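Local coordinates for DNA-(apurinic or apyrimidinic site) endonuclease 2 (Xenopus laevis, PDB 6WCD), which acts as a weak apurinic/apyrimidinic endonuclease in base excision repair and degrades DNA from the 3' end with the help of magnesium or manganese, at residues K2-N7 with P302-M307; I29-E34 with L136-V141; S54-S59 with A69-S74; T76-A81 with V120-R125; V178-D183 with Y274-R279. All blocks are in the same frame, centred on the assembly; numbering follows the deposited sequence. Where two conformers were deposited one is given.

How the contacts relate
The five contacts lie in the catalytic domain, a DNase I-like sandwich of two beta sheets. Contacts 1 and 3 belong to one sheet, in which strand 29-33 stands between strands 2-7 and 68-72; contacts 4 and 5 belong to the other, where strand 133-142 lies between 119-127 and 177-181. Contact 2 crosses from sheet to sheet and touches all four others, its centre 8 to 10 Å from theirs; contacts 3 and 5 are farthest apart, centres about 17 Å. Along the chain contact 1 joins the domain's two ends; within it contact 2 encloses contacts 3 and 4 in turn, and contact 5 follows. Asn7, and Glu34 and Asp183 just past their strands, lie at the catalytic end.

Contact 1 of 5, residues K2-N7 with P302-M307; sequences KIVSWN and PVKAFM
In the first sheet of the DNase I-like sandwich, strand 2-7 pairs antiparallel with strand 303-307, and Trp6 meets Pro302 where the pairing reaches the catalytic end. Pro302 CG sits over one face of the indole, 3.6 Å from the centroid of the five-membered ring of Trp6, in a CH-pi contact. A chi1 of -170° sets the Trp6 ring anti to its own nitrogen and beside the proline, the two side chains pointing the same way; proline suits this place because its compact, rigid ring presents C-H groups to the indole face. With an alanine here instead of Trp6, Pro302 would probably lose the indole it packs against, and the carbonyl of His300 its N-H donor. Backbone bonds hold the register: Ile3 and Ala305 exchange two, with Ala305 N to Ile3 O at 2.8 Å, and Ser5 and Val303 exchange two more, with Ser5 N to Val303 O at 2.9 Å. This pairing ties the start of the domain to its last long strand. Ile3 packs on Ala305 on the face turned to the second sheet. On the other face, Val4 CG2 lies against the aliphatic chain of Lys304, 3.6 Å from its CG. The Lys304 ammonium reaches the carbonyls of Leu25 and Asp26, and one water accepts from both Lys304 NZ (2.9 Å) and Lys2 NZ (3.1 Å), bridging like charges.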
# COMPACT_ATOMS: atom_id res chain seq x y z
N LYS A 2 1.60 8.44 12.46
CA LYS A 2 0.54 7.50 12.16
C LYS A 2 0.41 7.28 10.67
O LYS A 2 0.54 8.22 9.87
CB LYS A 2 -0.76 8.05 12.71
CG LYS A 2 -0.80 8.07 14.21
CD LYS A 2 -2.00 8.81 14.75
CE LYS A 2 -1.96 10.27 14.41
NZ LYS A 2 -2.95 11.01 15.27
N ILE A 3 0.14 6.03 10.28
CA ILE A 3 0.01 5.66 8.88
C ILE A 3 -1.20 4.76 8.69
O ILE A 3 -1.46 3.86 9.48
CB ILE A 3 1.29 4.99 8.35
CG1 ILE A 3 1.20 4.73 6.85
CG2 ILE A 3 1.57 3.70 9.12
CD1 ILE A 3 2.55 4.51 6.24
N VAL A 4 -1.98 5.05 7.66
CA VAL A 4 -3.20 4.35 7.35
C VAL A 4 -3.07 3.73 5.97
O VAL A 4 -2.48 4.34 5.07
CB VAL A 4 -4.42 5.28 7.40
CG1 VAL A 4 -5.65 4.69 6.73
CG2 VAL A 4 -4.76 5.65 8.82
N SER A 5 -3.64 2.56 5.82
CA SER A 5 -3.80 1.90 4.51
C SER A 5 -5.28 1.57 4.33
O SER A 5 -5.93 1.07 5.25
CB SER A 5 -2.98 0.63 4.43
OG SER A 5 -3.05 0.00 3.19
N TRP A 6 -5.81 1.82 3.13
CA TRP A 6 -7.22 1.57 2.87
C TRP A 6 -7.48 1.29 1.41
O TRP A 6 -7.21 2.14 0.55
CB TRP A 6 -8.06 2.76 3.31
CG TRP A 6 -9.56 2.55 3.32
CD1 TRP A 6 -10.26 1.34 3.35
CD2 TRP A 6 -10.56 3.56 3.33
NE1 TRP A 6 -11.58 1.58 3.41
CE2 TRP A 6 -11.80 2.96 3.35
CE3 TRP A 6 -10.50 4.96 3.31
CZ2 TRP A 6 -13.01 3.66 3.40
CZ3 TRP A 6 -11.68 5.67 3.30
CH2 TRP A 6 -12.92 5.04 3.36
N ASN A 7 -8.06 0.12 1.11
CA ASN A 7 -8.56 -0.15 -0.23
C ASN A 7 -9.94 0.49 -0.26
O ASN A 7 -10.89 0.04 0.39
CB ASN A 7 -8.64 -1.63 -0.53
CG ASN A 7 -9.25 -1.89 -1.89
OD1 ASN A 7 -10.13 -1.19 -2.34
ND2 ASN A 7 -8.78 -2.93 -2.55
N PRO A 302 -10.17 0.39 6.67
CA PRO A 302 -8.75 0.69 6.80
C PRO A 302 -8.05 -0.12 7.88
O PRO A 302 -8.66 -0.69 8.80
CB PRO A 302 -8.73 2.17 7.22
CG PRO A 302 -10.10 2.67 6.93
CD PRO A 302 -11.01 1.47 7.13
N VAL A 303 -6.72 -0.11 7.78
CA VAL A 303 -5.82 -0.53 8.85
C VAL A 303 -4.89 0.64 9.18
O VAL A 303 -4.65 1.52 8.35
CB VAL A 303 -5.03 -1.78 8.47
CG1 VAL A 303 -5.99 -2.94 8.22
CG2 VAL A 303 -4.22 -1.59 7.19
N LYS A 304 -4.44 0.71 10.43
CA LYS A 304 -3.70 1.88 10.90
C LYS A 304 -2.59 1.45 11.83
O LYS A 304 -2.79 0.60 12.71
CB LYS A 304 -4.66 2.85 11.59
CG LYS A 304 -4.03 4.16 12.06
CD LYS A 304 -5.14 5.15 12.48
CE LYS A 304 -4.53 6.43 12.89
NZ LYS A 304 -5.69 7.35 13.21
N ALA A 305 -1.42 2.05 11.67
CA ALA A 305 -0.31 1.85 12.58
C ALA A 305 0.09 3.15 13.26
O ALA A 305 -0.04 4.25 12.69
CB ALA A 305 0.89 1.27 11.89
N PHE A 306 0.59 2.97 14.47
CA PHE A 306 0.97 4.06 15.40
C PHE A 306 2.44 3.81 15.68
O PHE A 306 2.82 2.73 16.12
CB PHE A 306 0.15 4.01 16.69
CG PHE A 306 -1.34 4.17 16.47
CD1 PHE A 306 -2.12 3.08 16.09
CD2 PHE A 306 -1.98 5.38 16.68
CE1 PHE A 306 -3.46 3.26 15.88
CE2 PHE A 306 -3.32 5.52 16.51
CZ PHE A 306 -4.07 4.41 16.10
N MET A 307 3.27 4.82 15.43
CA MET A 307 4.72 4.68 15.56
C MET A 307 5.30 5.83 16.39
O MET A 307 4.75 6.92 16.42
CB MET A 307 5.33 4.66 14.15
CG MET A 307 4.65 3.61 13.23
SD MET A 307 5.11 3.85 11.49
CE MET A 307 6.87 3.49 11.60
O HOH W 1 -5.50 9.17 15.43

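Contact 2 of 5, residues I29-E34 with L136-V141; sequences IICLQE and LTVINV. With MG (magnesium ion), chain B.
Gln33 NE2 donates to Asn140 OD1 over 2.9 Å, a nearly straight bond with an N-H...O angle of 173°. The acceptor lies in the Gln33 amide plane; the donor stands above the Asn140 carbonyl plane, and the two amides are turned 89° to each other. The bend of Gln33 at chi2 (88°) swings its amide across to Asn140, and its CG rests 3.3 Å from Val141 O. Asn140 ND2 makes a weak, long bond to Leu32 O at 3.4 Å and a further bond to Thr70 OG1. Apolar contacts fill the rest: Cys31 CB lies 3.6 Å from Asn140 CG, Cys31 SG is 3.9 Å from Val138 CG1, and Ile29 CD1 approaches Val138 CG2 more loosely. Small cysteine and branched valine suit this interior, where strands 29-33 and 133-142 of the two sheets face each other across the core of the sandwich. Glu34, the next residue after Gln33, binds the magnesium ion through OE1 at 2.0 Å, with Asn9 and four waters completing the shell. A leucine at Gln33 would probably leave Asn140 OD1 and Ser5 OG without this N-H partner in the buried core. Amides suit this buried spot, since they both give and accept bonds without carrying charge, and the linkage fixes the strand just before the metal ligand Glu34 against the opposite sheet.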
# COMPACT_ATOMS: atom_id res chain seq x y z
N ILE A 29 0.49 9.89 7.00
CA ILE A 29 0.62 9.26 5.69
C ILE A 29 -0.62 8.40 5.51
O ILE A 29 -0.89 7.54 6.37
CB ILE A 29 1.89 8.43 5.59
CG1 ILE A 29 3.16 9.28 5.83
CG2 ILE A 29 1.98 7.73 4.21
CD1 ILE A 29 4.45 8.50 5.90
N ILE A 30 -1.34 8.61 4.42
CA ILE A 30 -2.53 7.83 4.12
C ILE A 30 -2.35 7.21 2.76
O ILE A 30 -2.22 7.92 1.75
CB ILE A 30 -3.82 8.67 4.19
CG1 ILE A 30 -3.98 9.22 5.59
CG2 ILE A 30 -5.04 7.84 3.72
CD1 ILE A 30 -4.91 10.35 5.69
N CYS A 31 -2.39 5.89 2.71
CA CYS A 31 -2.16 5.11 1.52
C CYS A 31 -3.49 4.48 1.08
O CYS A 31 -4.08 3.67 1.82
CB CYS A 31 -1.12 4.04 1.76
SG CYS A 31 0.52 4.73 2.13
N LEU A 32 -3.93 4.85 -0.09
CA LEU A 32 -5.17 4.34 -0.67
C LEU A 32 -4.86 3.39 -1.80
O LEU A 32 -3.97 3.65 -2.63
CB LEU A 32 -6.04 5.47 -1.20
CG LEU A 32 -6.40 6.55 -0.18
CD1 LEU A 32 -7.30 7.61 -0.80
CD2 LEU A 32 -7.03 6.00 1.05
N GLN A 33 -5.63 2.31 -1.85
CA GLN A 33 -5.58 1.39 -2.98
C GLN A 33 -6.92 1.35 -3.72
O GLN A 33 -7.98 1.58 -3.17
CB GLN A 33 -5.19 -0.02 -2.55
CG GLN A 33 -3.89 -0.04 -1.79
CD GLN A 33 -4.06 0.17 -0.32
OE1 GLN A 33 -5.03 -0.30 0.28
NE2 GLN A 33 -3.11 0.83 0.28
N GLU A 34 -6.81 1.02 -5.00
CA GLU A 34 -7.92 1.01 -5.95
C GLU A 34 -8.61 2.39 -5.90
O GLU A 34 -9.80 2.53 -5.62
CB GLU A 34 -8.91 -0.15 -5.72
CG GLU A 34 -9.70 -0.38 -6.98
CD GLU A 34 -10.80 -1.37 -6.88
OE1 GLU A 34 -11.28 -1.67 -5.76
OE2 GLU A 34 -11.23 -1.86 -7.99
N LEU A 136 12.88 5.87 5.85
CA LEU A 136 11.74 4.95 5.84
C LEU A 136 11.12 4.99 4.46
O LEU A 136 10.68 6.05 4.00
CB LEU A 136 10.72 5.39 6.86
CG LEU A 136 9.41 4.66 6.84
CD1 LEU A 136 9.59 3.20 7.24
CD2 LEU A 136 8.40 5.30 7.80
N THR A 137 11.09 3.84 3.79
CA THR A 137 10.44 3.75 2.51
C THR A 137 9.10 3.06 2.67
O THR A 137 9.03 1.96 3.24
CB THR A 137 11.31 2.99 1.51
OG1 THR A 137 12.56 3.66 1.36
CG2 THR A 137 10.67 3.00 0.12
N VAL A 138 8.03 3.69 2.19
CA VAL A 138 6.67 3.20 2.23
C VAL A 138 6.28 2.71 0.84
O VAL A 138 6.31 3.49 -0.13
CB VAL A 138 5.72 4.32 2.72
CG1 VAL A 138 4.31 3.88 2.65
CG2 VAL A 138 6.10 4.77 4.10
N ILE A 139 5.96 1.42 0.73
CA ILE A 139 5.58 0.80 -0.51
C ILE A 139 4.11 0.49 -0.43
O ILE A 139 3.72 -0.41 0.31
CB ILE A 139 6.38 -0.48 -0.73
CG1 ILE A 139 7.88 -0.20 -0.58
CG2 ILE A 139 6.08 -1.07 -2.10
CD1 ILE A 139 8.79 -1.43 -0.82
N ASN A 140 3.31 1.21 -1.21
CA ASN A 140 1.84 1.16 -1.18
C ASN A 140 1.41 0.31 -2.38
O ASN A 140 1.64 0.71 -3.53
CB ASN A 140 1.32 2.59 -1.26
CG ASN A 140 -0.17 2.69 -1.44
OD1 ASN A 140 -0.86 1.68 -1.36
ND2 ASN A 140 -0.67 3.89 -1.68
N VAL A 141 0.81 -0.86 -2.14
CA VAL A 141 0.52 -1.84 -3.21
C VAL A 141 -0.93 -2.27 -3.25
O VAL A 141 -1.60 -2.41 -2.22
CB VAL A 141 1.41 -3.09 -3.13
CG1 VAL A 141 2.84 -2.73 -3.29
CG2 VAL A 141 1.25 -3.83 -1.79
MG MG B . -12.71 -3.02 -5.24
O HOH W 2 -13.23 -3.27 -7.29
O HOH W 3 -12.24 -2.81 -3.22
O HOH W 4 -14.08 -4.47 -4.71
O HOH W 5 -11.23 -4.47 -5.41

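Contact 3 of 5, residues S54-S59 with A69-S74; sequences SYFSFS and ATFCKS
Over the centre of the Phe56 ring lies the methyl of Ala69, its CB 3.4 Å from the ring centroid and almost on the ring normal, a close CH-pi contact. The Phe71 ring also takes a carbon over one face, Ser54 CB, but offset toward the rim and 3.8 Å from the centroid. Between them the two phenylalanines meet obliquely, with Phe56 CE1 3.8 Å from Phe71 CZ and the ring planes 77° apart. The Tyr55 ring, on the opposite side of the sheet, has Thr70 O near its plane at an edge, 3.5 Å from Tyr55 CD2, while Cys72 SG approaches obliquely, 4.1 Å from Tyr55 CE2, in a sulfur-aromatic contact. With chi1 at -83°, Phe56 leans across the strand gap, which is how its ring comes to rest on Ala69; a residue as small as alanine suits the spot because the ring lies directly upon it. These strands, 53-57 and 68-72, form a beta hairpin at one edge of the first sheet. Tyr55 and Thr70 form a hydrogen-bonded pair: Thr70 N to Tyr55 O spans 2.9 Å and is fairly straight, whereas Tyr55 N to Thr70 O, of the same length, is bent to 142°. Polar ends find partners beyond this pairing. Ser54 OG bonds to Ala47 O and Thr322 OG1, and Tyr55 OH to Asn53 of its own strand. Helix 18-25 packs on Phe71 through Leu18 and Leu22, while Thr122 of strand 119-127 touches Tyr55 from within the sandwich.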
# COMPACT_ATOMS: atom_id res chain seq x y z
N SER A 54 0.37 14.69 -2.56
CA SER A 54 0.03 13.33 -2.92
C SER A 54 0.79 12.82 -4.12
O SER A 54 1.24 13.57 -4.97
CB SER A 54 -1.46 13.19 -3.17
OG SER A 54 -1.86 13.91 -4.36
N TYR A 55 0.85 11.49 -4.18
CA TYR A 55 1.67 10.71 -5.12
C TYR A 55 0.84 9.54 -5.60
O TYR A 55 0.50 8.66 -4.83
CB TYR A 55 2.98 10.23 -4.45
CG TYR A 55 3.68 11.41 -3.80
CD1 TYR A 55 4.58 12.19 -4.53
CD2 TYR A 55 3.31 11.84 -2.51
CE1 TYR A 55 5.13 13.36 -4.02
CE2 TYR A 55 3.83 13.01 -1.99
CZ TYR A 55 4.74 13.76 -2.75
OH TYR A 55 5.26 14.94 -2.29
N PHE A 56 0.51 9.55 -6.88
CA PHE A 56 -0.38 8.56 -7.49
C PHE A 56 0.40 7.68 -8.44
O PHE A 56 1.32 8.17 -9.13
CB PHE A 56 -1.52 9.21 -8.29
CG PHE A 56 -2.70 9.64 -7.48
CD1 PHE A 56 -2.62 10.59 -6.51
CD2 PHE A 56 -3.93 9.09 -7.74
CE1 PHE A 56 -3.74 10.98 -5.77
CE2 PHE A 56 -5.04 9.45 -7.03
CZ PHE A 56 -4.96 10.45 -6.06
N SER A 57 -0.03 6.45 -8.57
CA SER A 57 0.29 5.65 -9.74
C SER A 57 -1.02 5.39 -10.45
O SER A 57 -1.96 4.89 -9.87
CB SER A 57 0.97 4.34 -9.35
OG SER A 57 1.32 3.61 -10.56
N PHE A 58 -1.06 5.80 -11.70
CA PHE A 58 -2.23 5.67 -12.55
C PHE A 58 -2.11 4.48 -13.48
O PHE A 58 -1.07 4.31 -14.13
CB PHE A 58 -2.37 6.92 -13.40
CG PHE A 58 -2.43 8.19 -12.65
CD1 PHE A 58 -3.58 8.58 -12.01
CD2 PHE A 58 -1.35 9.07 -12.66
CE1 PHE A 58 -3.68 9.78 -11.36
CE2 PHE A 58 -1.40 10.28 -11.98
CZ PHE A 58 -2.58 10.67 -11.35
N SER A 59 -3.18 3.71 -13.60
CA SER A 59 -3.17 2.63 -14.56
C SER A 59 -3.03 3.19 -15.97
O SER A 59 -3.64 4.20 -16.32
CB SER A 59 -4.45 1.86 -14.48
OG SER A 59 -4.59 0.98 -15.57
N ALA A 69 -2.54 5.59 -4.34
CA ALA A 69 -2.17 6.96 -4.03
C ALA A 69 -1.68 7.00 -2.60
O ALA A 69 -2.25 6.39 -1.71
CB ALA A 69 -3.33 7.93 -4.18
N THR A 70 -0.63 7.79 -2.36
CA THR A 70 -0.15 8.10 -1.02
C THR A 70 -0.27 9.58 -0.78
O THR A 70 0.24 10.40 -1.58
CB THR A 70 1.29 7.63 -0.87
OG1 THR A 70 1.29 6.21 -0.97
CG2 THR A 70 1.88 8.03 0.46
N PHE A 71 -0.99 9.93 0.27
CA PHE A 71 -1.23 11.30 0.69
C PHE A 71 -0.40 11.57 1.94
O PHE A 71 -0.49 10.84 2.91
CB PHE A 71 -2.71 11.53 1.00
CG PHE A 71 -3.59 11.58 -0.18
CD1 PHE A 71 -4.10 10.43 -0.74
CD2 PHE A 71 -3.92 12.79 -0.71
CE1 PHE A 71 -4.96 10.53 -1.93
CE2 PHE A 71 -4.73 12.90 -1.82
CZ PHE A 71 -5.23 11.78 -2.40
N CYS A 72 0.36 12.64 1.90
CA CYS A 72 1.24 13.03 3.00
C CYS A 72 0.86 14.40 3.55
O CYS A 72 0.61 15.32 2.79
CB CYS A 72 2.69 13.08 2.50
SG CYS A 72 3.27 11.56 1.85
N LYS A 73 0.82 14.55 4.89
CA LYS A 73 0.75 15.86 5.46
C LYS A 73 2.08 16.60 5.27
O LYS A 73 3.09 16.02 4.89
CB LYS A 73 0.38 15.77 6.94
CG LYS A 73 -1.03 15.25 7.17
CD LYS A 73 -1.50 15.37 8.61
CE LYS A 73 -3.00 15.09 8.70
NZ LYS A 73 -3.44 14.92 10.13
N SER A 74 2.07 17.90 5.53
CA SER A 74 3.30 18.70 5.43
C SER A 74 4.42 18.13 6.28
O SER A 74 5.60 18.25 5.91
CB SER A 74 3.01 20.17 5.83
OG SER A 74 2.62 20.27 7.18

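Contact 4 of 5, residues T76-A81 with V120-R125; sequences TTPQAA and VLTQHR
His124, with chi1 -52° and its ring turned crosswise at chi2 -95°, reaches over to the backbone of Thr76, and Gln79, bent at chi2 (72°), folds its amide back onto Arg125. The imidazole ND1 of His124 donates to Thr76 O over 2.9 Å, and that oxygen lies in the ring plane. At the other nitrogen, His124 NE2 shares a hydrogen bond of 2.8 Å with Thr122 OG1, so both ring nitrogens are engaged and the rotation of the ring is fixed. Pro78 CB lies over one face of the imidazole, 3.8 Å from His124 CE1, in a CH-pi contact. Histidine suits the place by offering two polar nitrogens and a flat face to a buried loop. After Gln79 the chain enters strand 80-83, which pairs antiparallel with strand 119-127 in the second sheet. A classic beta bulge marks its start: two residues, Gln79 and Ala80, are set against the single Gln123, Gln79 N donating to Gln123 O at 2.8 Å and Gln123 N to Ala80 O at 2.9 Å. Beside the bulge, Gln79 OE1 accepts from Arg125 N at 2.9 Å, the donor standing above the amide's carbonyl plane. Gln79 CD lies 3.5 Å from Arg125 CG as the two side chains cross at about a right angle. Outside partners take their polar ends: Gln79 NE2 bonds to Ile312 O, and the Arg125 guanidinium forms a salt bridge with Glu133 and a bond to Thr135.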
# COMPACT_ATOMS: atom_id res chain seq x y z
N THR A 76 5.31 15.12 6.66
CA THR A 76 5.91 13.92 6.10
C THR A 76 6.25 14.03 4.64
O THR A 76 6.38 13.01 3.98
CB THR A 76 5.00 12.70 6.29
OG1 THR A 76 3.70 13.02 5.80
CG2 THR A 76 4.93 12.36 7.70
N THR A 77 6.35 15.25 4.11
CA THR A 77 6.68 15.41 2.70
C THR A 77 7.89 14.54 2.39
O THR A 77 8.93 14.70 3.03
CB THR A 77 6.98 16.87 2.41
OG1 THR A 77 5.82 17.68 2.77
CG2 THR A 77 7.27 17.11 0.95
N PRO A 78 7.82 13.66 1.40
CA PRO A 78 8.89 12.73 1.13
C PRO A 78 10.07 13.35 0.42
O PRO A 78 9.94 14.26 -0.41
CB PRO A 78 8.22 11.65 0.27
CG PRO A 78 7.11 12.34 -0.39
CD PRO A 78 6.61 13.34 0.59
N GLN A 79 11.25 12.80 0.71
CA GLN A 79 12.45 13.20 0.00
C GLN A 79 12.51 12.62 -1.39
O GLN A 79 13.18 13.20 -2.27
CB GLN A 79 13.70 12.78 0.81
CG GLN A 79 14.02 13.68 2.03
CD GLN A 79 13.09 13.55 3.23
OE1 GLN A 79 12.36 12.58 3.38
NE2 GLN A 79 13.14 14.55 4.11
N ALA A 80 11.81 11.52 -1.64
CA ALA A 80 11.82 10.87 -2.93
C ALA A 80 10.50 10.13 -3.09
O ALA A 80 9.85 9.75 -2.13
CB ALA A 80 12.99 9.89 -3.06
N ALA A 81 10.13 9.89 -4.34
CA ALA A 81 8.89 9.17 -4.63
C ALA A 81 8.97 8.60 -6.04
O ALA A 81 9.55 9.21 -6.94
CB ALA A 81 7.66 10.08 -4.53
N VAL A 120 3.10 2.52 -5.50
CA VAL A 120 3.76 3.81 -5.40
C VAL A 120 4.63 3.76 -4.15
O VAL A 120 4.25 3.18 -3.12
CB VAL A 120 2.75 4.99 -5.43
CG1 VAL A 120 1.89 5.01 -4.25
CG2 VAL A 120 3.48 6.33 -5.62
N LEU A 121 5.82 4.29 -4.29
CA LEU A 121 6.83 4.31 -3.22
C LEU A 121 7.13 5.74 -2.82
O LEU A 121 7.35 6.61 -3.68
CB LEU A 121 8.14 3.66 -3.64
CG LEU A 121 8.07 2.13 -3.76
CD1 LEU A 121 7.23 1.67 -4.90
CD2 LEU A 121 9.49 1.57 -3.84
N THR A 122 7.15 5.99 -1.50
CA THR A 122 7.55 7.30 -0.98
C THR A 122 8.63 7.06 0.07
O THR A 122 8.58 6.06 0.79
CB THR A 122 6.36 8.10 -0.41
OG1 THR A 122 5.65 7.37 0.57
CG2 THR A 122 5.35 8.54 -1.49
N GLN A 123 9.62 7.94 0.11
CA GLN A 123 10.73 7.78 1.03
C GLN A 123 10.80 8.99 1.93
O GLN A 123 10.81 10.12 1.45
CB GLN A 123 12.02 7.56 0.25
CG GLN A 123 13.19 7.17 1.04
CD GLN A 123 14.31 6.71 0.11
OE1 GLN A 123 15.07 7.54 -0.40
NE2 GLN A 123 14.38 5.41 -0.14
N HIS A 124 10.87 8.73 3.24
CA HIS A 124 10.70 9.72 4.29
C HIS A 124 11.89 9.64 5.23
O HIS A 124 12.25 8.55 5.69
CB HIS A 124 9.41 9.42 5.08
CG HIS A 124 8.19 9.27 4.22
ND1 HIS A 124 7.33 10.30 3.96
CD2 HIS A 124 7.74 8.21 3.51
CE1 HIS A 124 6.40 9.88 3.11
NE2 HIS A 124 6.61 8.62 2.83
N ARG A 125 12.45 10.76 5.62
CA ARG A 125 13.45 10.70 6.69
C ARG A 125 12.72 10.70 8.03
O ARG A 125 11.70 11.38 8.21
CB ARG A 125 14.39 11.88 6.60
CG ARG A 125 15.28 11.83 5.37
CD ARG A 125 16.33 10.67 5.42
NE ARG A 125 17.61 11.12 5.98
CZ ARG A 125 18.66 10.34 6.25
NH1 ARG A 125 19.77 10.87 6.74
NH2 ARG A 125 18.62 9.03 6.04
O HOH W 6 9.31 12.86 5.21

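Contact 5 of 5, residues V178-D183 with Y274-R279; sequences VIILGD and YILGNR
Leu276 N donates to Ile180 O over 2.7 Å, the shortest bond of this antiparallel pairing, and Ile180 N returns one to Leu276 O. Gly182 and Tyr274 form the next hydrogen-bonded pair, both bonds 3.1 Å (Gly182 N to Tyr274 O, Tyr274 N to Gly182 O). At the far end Asn278 extends the pattern with its side chain: chi1 of 57° turns OD1 back to accept from Val178 N at 2.8 Å, with the donor above the amide's carbonyl plane, while Asn278 N donates to Val178 O. Asn278 stands at the N-cap position of helix 279-285, where asparagine is a common choice; its ND2 bonds to His177. Glycine suits position 182, whose backbone angles would press a CB against the preceding carbonyl oxygen. Ile179 and Ile275 lie side by side on one face, CG2 to CG2 at 4.0 Å, and Leu181 CB meets Ile275 CG1 at 4.1 Å. The catalytic Asp183 follows immediately, its OD2 bonded to Asn7 ND2. Strand 177-181 thus runs between 269-278 and the parallel strand 133-142, with Val178 and Ile180 packed under helix 152-173 and Leu181 turned to Val138 and strand 2-7.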
# COMPACT_ATOMS: atom_id res chain seq x y z
N VAL A 178 11.67 -0.22 5.90
CA VAL A 178 10.68 -0.42 4.84
C VAL A 178 9.35 -0.84 5.44
O VAL A 178 9.28 -1.77 6.24
CB VAL A 178 11.13 -1.45 3.78
CG1 VAL A 178 10.03 -1.69 2.72
CG2 VAL A 178 12.42 -1.02 3.12
N ILE A 179 8.28 -0.16 5.02
CA ILE A 179 6.91 -0.60 5.27
C ILE A 179 6.29 -0.97 3.94
O ILE A 179 6.43 -0.22 2.97
CB ILE A 179 6.08 0.48 5.96
CG1 ILE A 179 6.45 0.59 7.40
CG2 ILE A 179 4.58 0.19 5.80
CD1 ILE A 179 5.82 1.84 8.11
N ILE A 180 5.65 -2.12 3.87
CA ILE A 180 4.82 -2.53 2.74
C ILE A 180 3.41 -2.53 3.26
O ILE A 180 3.11 -3.25 4.22
CB ILE A 180 5.18 -3.90 2.19
CG1 ILE A 180 6.63 -3.97 1.74
CG2 ILE A 180 4.23 -4.21 0.99
CD1 ILE A 180 7.12 -5.36 1.56
N LEU A 181 2.52 -1.75 2.66
CA LEU A 181 1.15 -1.77 3.09
C LEU A 181 0.20 -1.80 1.94
O LEU A 181 0.53 -1.39 0.82
CB LEU A 181 0.87 -0.62 4.01
CG LEU A 181 0.86 0.78 3.44
CD1 LEU A 181 0.78 1.76 4.60
CD2 LEU A 181 2.02 1.17 2.68
N GLY A 182 -0.96 -2.34 2.19
CA GLY A 182 -1.99 -2.31 1.18
C GLY A 182 -2.70 -3.62 1.10
O GLY A 182 -2.75 -4.38 2.07
N ASP A 183 -3.33 -3.84 -0.05
CA ASP A 183 -4.22 -4.95 -0.30
C ASP A 183 -3.38 -6.02 -0.95
O ASP A 183 -3.04 -5.94 -2.14
CB ASP A 183 -5.39 -4.55 -1.18
CG ASP A 183 -6.34 -5.69 -1.49
OD1 ASP A 183 -6.05 -6.89 -1.14
OD2 ASP A 183 -7.41 -5.41 -2.10
N TYR A 274 -2.78 -5.24 5.03
CA TYR A 274 -1.66 -5.37 5.92
C TYR A 274 -0.85 -4.11 6.02
O TYR A 274 -0.79 -3.30 5.10
CB TYR A 274 -0.70 -6.47 5.43
CG TYR A 274 -1.27 -7.85 5.29
CD1 TYR A 274 -0.99 -8.80 6.23
CD2 TYR A 274 -1.96 -8.23 4.18
CE1 TYR A 274 -1.42 -10.10 6.10
CE2 TYR A 274 -2.43 -9.51 4.06
CZ TYR A 274 -2.14 -10.45 4.99
OH TYR A 274 -2.54 -11.76 4.89
N ILE A 275 -0.16 -3.98 7.18
CA ILE A 275 0.97 -3.05 7.34
C ILE A 275 2.15 -3.91 7.75
O ILE A 275 2.25 -4.40 8.88
CB ILE A 275 0.68 -1.93 8.35
CG1 ILE A 275 -0.52 -1.13 7.85
CG2 ILE A 275 1.93 -1.09 8.54
CD1 ILE A 275 -1.03 -0.08 8.84
N LEU A 276 3.05 -4.17 6.80
CA LEU A 276 4.22 -5.00 7.03
C LEU A 276 5.41 -4.08 7.24
O LEU A 276 5.52 -3.04 6.61
CB LEU A 276 4.47 -5.91 5.81
CG LEU A 276 3.28 -6.72 5.32
CD1 LEU A 276 3.77 -7.45 4.07
CD2 LEU A 276 2.73 -7.62 6.38
N GLY A 277 6.27 -4.41 8.18
CA GLY A 277 7.47 -3.61 8.39
C GLY A 277 8.66 -4.52 8.60
O GLY A 277 8.52 -5.65 9.05
N ASN A 278 9.84 -4.00 8.32
CA ASN A 278 10.99 -4.83 8.63
C ASN A 278 11.08 -5.07 10.15
O ASN A 278 10.60 -4.24 10.96
CB ASN A 278 12.28 -4.22 8.09
CG ASN A 278 12.52 -2.82 8.61
OD1 ASN A 278 11.84 -1.88 8.19
ND2 ASN A 278 13.55 -2.66 9.44
N ARG A 279 11.70 -6.19 10.53
CA ARG A 279 11.68 -6.62 11.93
C ARG A 279 12.10 -5.50 12.87
O ARG A 279 11.41 -5.22 13.86
CB ARG A 279 12.58 -7.84 12.11
CG ARG A 279 12.12 -9.07 11.30
CD ARG A 279 12.81 -10.30 11.88
NE ARG A 279 12.52 -11.54 11.17
CZ ARG A 279 12.43 -12.74 11.75
NH1 ARG A 279 12.56 -12.88 13.06
NH2 ARG A 279 12.19 -13.83 11.01